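Local coordinates for CCHC-type domain-containing protein (Trypanosoma brucei brucei, PDB 7C4C) that probably degrades RNA from the 3' end as an RNase D-type exonuclease, and binds divalent metal ions and nucleotides, with zinc-binding CCHC knuckles following the exonuclease domain, at residues A[10-15]-A[192-197]. Numbering follows the deposited sequence.
With ZN (zinc ion), chain E.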
HETATM    1  N   MSE A  10      -6.215  13.883   5.868  1.00 65.50           N
HETATM    2  CA  MSE A  10      -6.223  15.276   5.462  1.00 58.92           C
HETATM    3  C   MSE A  10      -5.185  15.563   4.377  1.00 44.44           C
HETATM    4  O   MSE A  10      -5.277  16.555   3.669  1.00 42.58           O
HETATM    5  CB  MSE A  10      -5.963  16.168   6.665  1.00 71.71           C
HETATM    6  CG  MSE A  10      -6.515  17.562   6.509  1.00 90.76           C
HETATM    7 SE   MSE A  10      -8.449  17.616   6.790  1.00108.01          SE
HETATM    8  CE  MSE A  10      -9.137  17.029   5.066  1.00116.76           C
ATOM      9  N   ILE A  11      -4.193  14.676   4.271  1.00 34.99           N
ATOM     10  CA  ILE A  11      -3.114  14.831   3.298  1.00 31.72           C
ATOM     11  C   ILE A  11      -3.664  14.893   1.877  1.00 33.00           C
ATOM     12  O   ILE A  11      -3.176  15.664   1.034  1.00 35.78           O
ATOM     13  CB  ILE A  11      -2.107  13.678   3.469  1.00 35.86           C
ATOM     14  CG1 ILE A  11      -1.288  13.882   4.752  1.00 37.32           C
ATOM     15  CG2 ILE A  11      -1.222  13.520   2.229  1.00 35.19           C
ATOM     16  CD1 ILE A  11      -0.425  12.710   5.127  1.00 33.99           C
ATOM     17  N   LEU A  12      -4.697  14.098   1.594  1.00 27.76           N
ATOM     18  CA  LEU A  12      -5.286  14.071   0.263  1.00 32.95           C
ATOM     19  C   LEU A  12      -5.838  15.423  -0.160  1.00 35.43           C
ATOM     20  O   LEU A  12      -6.098  15.636  -1.347  1.00 33.81           O
ATOM     21  CB  LEU A  12      -6.395  13.023   0.215  1.00 35.47           C
ATOM     22  CG  LEU A  12      -5.865  11.593   0.308  1.00 38.01           C
ATOM     23  CD1 LEU A  12      -6.996  10.599   0.252  1.00 40.31           C
ATOM     24  CD2 LEU A  12      -4.877  11.335  -0.814  1.00 39.65           C
ATOM     25  N   LYS A  13      -6.023  16.345   0.775  1.00 36.76           N
ATOM     26  CA  LYS A  13      -6.579  17.643   0.449  1.00 33.39           C
ATOM     27  C   LYS A  13      -5.521  18.738   0.410  1.00 31.53           C
ATOM     28  O   LYS A  13      -5.872  19.918   0.377  1.00 35.90           O
ATOM     29  CB  LYS A  13      -7.692  17.997   1.439  1.00 35.80           C
ATOM     30  CG  LYS A  13      -8.810  16.960   1.480  1.00 44.17           C
ATOM     31  CD  LYS A  13     -10.160  17.610   1.781  1.00 51.49           C
ATOM     32  CE  LYS A  13     -11.224  16.572   2.149  1.00 57.49           C
ATOM     33  NZ  LYS A  13     -12.498  17.203   2.647  1.00 60.99           N
ATOM     34  N   TYR A  14      -4.246  18.383   0.405  1.00 30.04           N
ATOM     35  CA  TYR A  14      -3.192  19.390   0.306  1.00 27.61           C
ATOM     36  C   TYR A  14      -3.224  20.025  -1.078  1.00 29.28           C
ATOM     37  O   TYR A  14      -3.125  19.302  -2.081  1.00 32.83           O
ATOM     38  CB  TYR A  14      -1.811  18.779   0.551  1.00 25.85           C
ATOM     39  CG  TYR A  14      -1.494  18.378   1.975  1.00 25.69           C
ATOM     40  CD1 TYR A  14      -2.414  18.535   3.004  1.00 26.29           C
ATOM     41  CD2 TYR A  14      -0.243  17.850   2.286  1.00 26.49           C
ATOM     42  CE1 TYR A  14      -2.092  18.166   4.303  1.00 27.11           C
ATOM     43  CE2 TYR A  14       0.083  17.486   3.567  1.00 23.37           C
ATOM     44  CZ  TYR A  14      -0.838  17.638   4.568  1.00 26.40           C
ATOM     45  OH  TYR A  14      -0.470  17.265   5.837  1.00 29.63           O
ATOM     46  N   PRO A  15      -3.351  21.345  -1.188  1.00 26.23           N
ATOM     47  CA  PRO A  15      -3.254  21.984  -2.508  1.00 28.77           C
ATOM     48  C   PRO A  15      -1.844  21.867  -3.054  1.00 31.35           C
ATOM     49  O   PRO A  15      -0.877  21.728  -2.300  1.00 35.75           O
ATOM     50  CB  PRO A  15      -3.611  23.446  -2.229  1.00 23.14           C
ATOM     51  CG  PRO A  15      -3.334  23.641  -0.765  1.00 23.35           C
ATOM     52  CD  PRO A  15      -3.597  22.307  -0.101  1.00 22.92           C
ATOM     53  N   VAL A 192       2.718  12.176  -4.751  1.00 31.26           N
ATOM     54  CA  VAL A 192       3.418  12.435  -3.485  1.00 29.44           C
ATOM     55  C   VAL A 192       2.442  12.441  -2.314  1.00 26.99           C
ATOM     56  O   VAL A 192       2.802  12.014  -1.207  1.00 22.48           O
ATOM     57  CB  VAL A 192       4.260  13.730  -3.515  1.00 26.33           C
ATOM     58  CG1 VAL A 192       5.582  13.481  -4.212  1.00 29.40           C
ATOM     59  CG2 VAL A 192       3.516  14.876  -4.177  1.00 29.90           C
ATOM     60  N   ARG A 193       1.199  12.910  -2.527  1.00 20.85           N
ATOM     61  CA  ARG A 193       0.172  12.791  -1.491  1.00 22.28           C
ATOM     62  C   ARG A 193      -0.018  11.344  -1.061  1.00 24.62           C
ATOM     63  O   ARG A 193      -0.199  11.062   0.130  1.00 24.66           O
ATOM     64  CB  ARG A 193      -1.176  13.337  -1.976  1.00 25.67           C
ATOM     65  CG  ARG A 193      -1.276  14.830  -2.131  1.00 23.69           C
ATOM     66  CD  ARG A 193      -2.741  15.284  -2.205  1.00 25.77           C
ATOM     67  NE  ARG A 193      -2.828  16.596  -2.837  1.00 22.51           N
ATOM     68  CZ  ARG A 193      -3.185  16.795  -4.108  1.00 29.86           C
ATOM     69  NH1 ARG A 193      -3.519  15.764  -4.883  1.00 23.28           N
ATOM     70  NH2 ARG A 193      -3.207  18.029  -4.602  1.00 20.01           N
ATOM     71  N   HIS A 194      -0.031  10.413  -2.019  1.00 24.04           N
ATOM     72  CA  HIS A 194      -0.229   9.016  -1.652  1.00 25.32           C
ATOM     73  C   HIS A 194       0.949   8.502  -0.846  1.00 21.68           C
ATOM     74  O   HIS A 194       0.770   7.696   0.071  1.00 22.22           O
ATOM     75  CB  HIS A 194      -0.417   8.147  -2.891  1.00 28.55           C
ATOM     76  CG  HIS A 194      -1.601   8.517  -3.725  1.00 33.06           C
ATOM     77  ND1 HIS A 194      -1.614   8.369  -5.097  1.00 36.80           N
ATOM     78  CD2 HIS A 194      -2.822   8.995  -3.384  1.00 30.18           C
ATOM     79  CE1 HIS A 194      -2.787   8.753  -5.566  1.00 37.75           C
ATOM     80  NE2 HIS A 194      -3.537   9.138  -4.548  1.00 34.80           N
ATOM     81  N   ILE A 195       2.158   8.955  -1.181  1.00 18.58           N
ATOM     82  CA  ILE A 195       3.359   8.453  -0.513  1.00 22.28           C
ATOM     83  C   ILE A 195       3.373   8.880   0.943  1.00 22.39           C
ATOM     84  O   ILE A 195       3.595   8.061   1.842  1.00 27.71           O
ATOM     85  CB  ILE A 195       4.626   8.926  -1.250  1.00 22.88           C
ATOM     86  CG1 ILE A 195       4.703   8.270  -2.640  1.00 17.55           C
ATOM     87  CG2 ILE A 195       5.895   8.667  -0.395  1.00 15.86           C
ATOM     88  CD1 ILE A 195       5.846   8.816  -3.503  1.00 19.47           C
ATOM     89  N   LEU A 196       3.134  10.165   1.206  1.00 20.18           N
ATOM     90  CA  LEU A 196       3.139  10.634   2.589  1.00 20.36           C
ATOM     91  C   LEU A 196       1.995  10.012   3.382  1.00 23.38           C
ATOM     92  O   LEU A 196       2.182   9.593   4.535  1.00 20.66           O
ATOM     93  CB  LEU A 196       3.060  12.161   2.625  1.00 19.35           C
ATOM     94  CG  LEU A 196       3.178  12.806   4.007  1.00 23.80           C
ATOM     95  CD1 LEU A 196       4.621  12.704   4.507  1.00 17.35           C
ATOM     96  CD2 LEU A 196       2.735  14.262   3.954  1.00 21.97           C
ATOM     97  N   LEU A 197       0.801   9.944   2.787  1.00 25.45           N
ATOM     98  CA  LEU A 197      -0.308   9.290   3.474  1.00 26.00           C
ATOM     99  C   LEU A 197       0.072   7.868   3.833  1.00 22.34           C
ATOM    100  O   LEU A 197      -0.202   7.401   4.945  1.00 26.29           O
ATOM    101  CB  LEU A 197      -1.565   9.318   2.595  1.00 27.88           C
ATOM    102  CG  LEU A 197      -2.870   8.648   3.028  1.00 30.17           C
ATOM    103  CD1 LEU A 197      -4.034   9.240   2.252  1.00 35.77           C
ATOM    104  CD2 LEU A 197      -2.835   7.190   2.743  1.00 32.89           C
TER
HETATM  105 ZN    ZN E 404      -4.978  10.797  -5.055  1.00 44.96          ZN
HETATM  106  O   HOH W   1      -4.663  12.862  -3.984  1.00 18.82           O
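The 3-10 turn through Ile11 and Leu12, just ahead of strand 16-19, packs against helix 182-202, with the CA atoms of Leu12 and Arg193 closest at 5.9 Å. Arg193 runs alongside the carbonyls of the turn, extended from CG to NE, its CD lying 3.3 Å from Ile11 O. Its guanidinium group grips Tyr14 O side-on through NE and NH2, each at 2.8 Å. NE comes in the carbonyl plane on a lone pair, and NH2 nearly along the C=O axis. Both bonds bend, with N-H...O angles of 140° and 137°, because two hydrogens converge on one oxygen, which sits slightly out of the guanidinium plane. Ile11 points toward the helix: the Ile11 and Leu196 side chains cross at about a right angle, with Ile11 CD1 3.7 Å from Leu196 CD2, while Ile11 CG2, anti to the backbone N, rests near Arg193 O and Leu197 CB. Leu196 CD2 also reaches Tyr14 CE2, approaching the ring obliquely. Leu12 starts out turned from the helix, yet its branch swings back, bringing CG to 3.6 Å from Leu197 CD1 and CD2 to the edge of the His194 ring. His194 NE2 binds zinc at 2.2 Å, joined by Glu158 and a water; that water also accepts a hydrogen bond from Arg193 NH1, which in addition forms a salt bridge with Glu186. Tyr14 lies on Cys63 of strand 57-64, and Pro15 forms backbone hydrogen bonds with Val70, leading the chain into the sheet of the exonuclease fold. Arg193 thus ties the N-terminal turn to the helix that also carries Asp191, a manganese ligand; held by a carbonyl, a carboxylate and a water, its guanidinium is fixed in rotation and serves as a second-shell partner of the zinc.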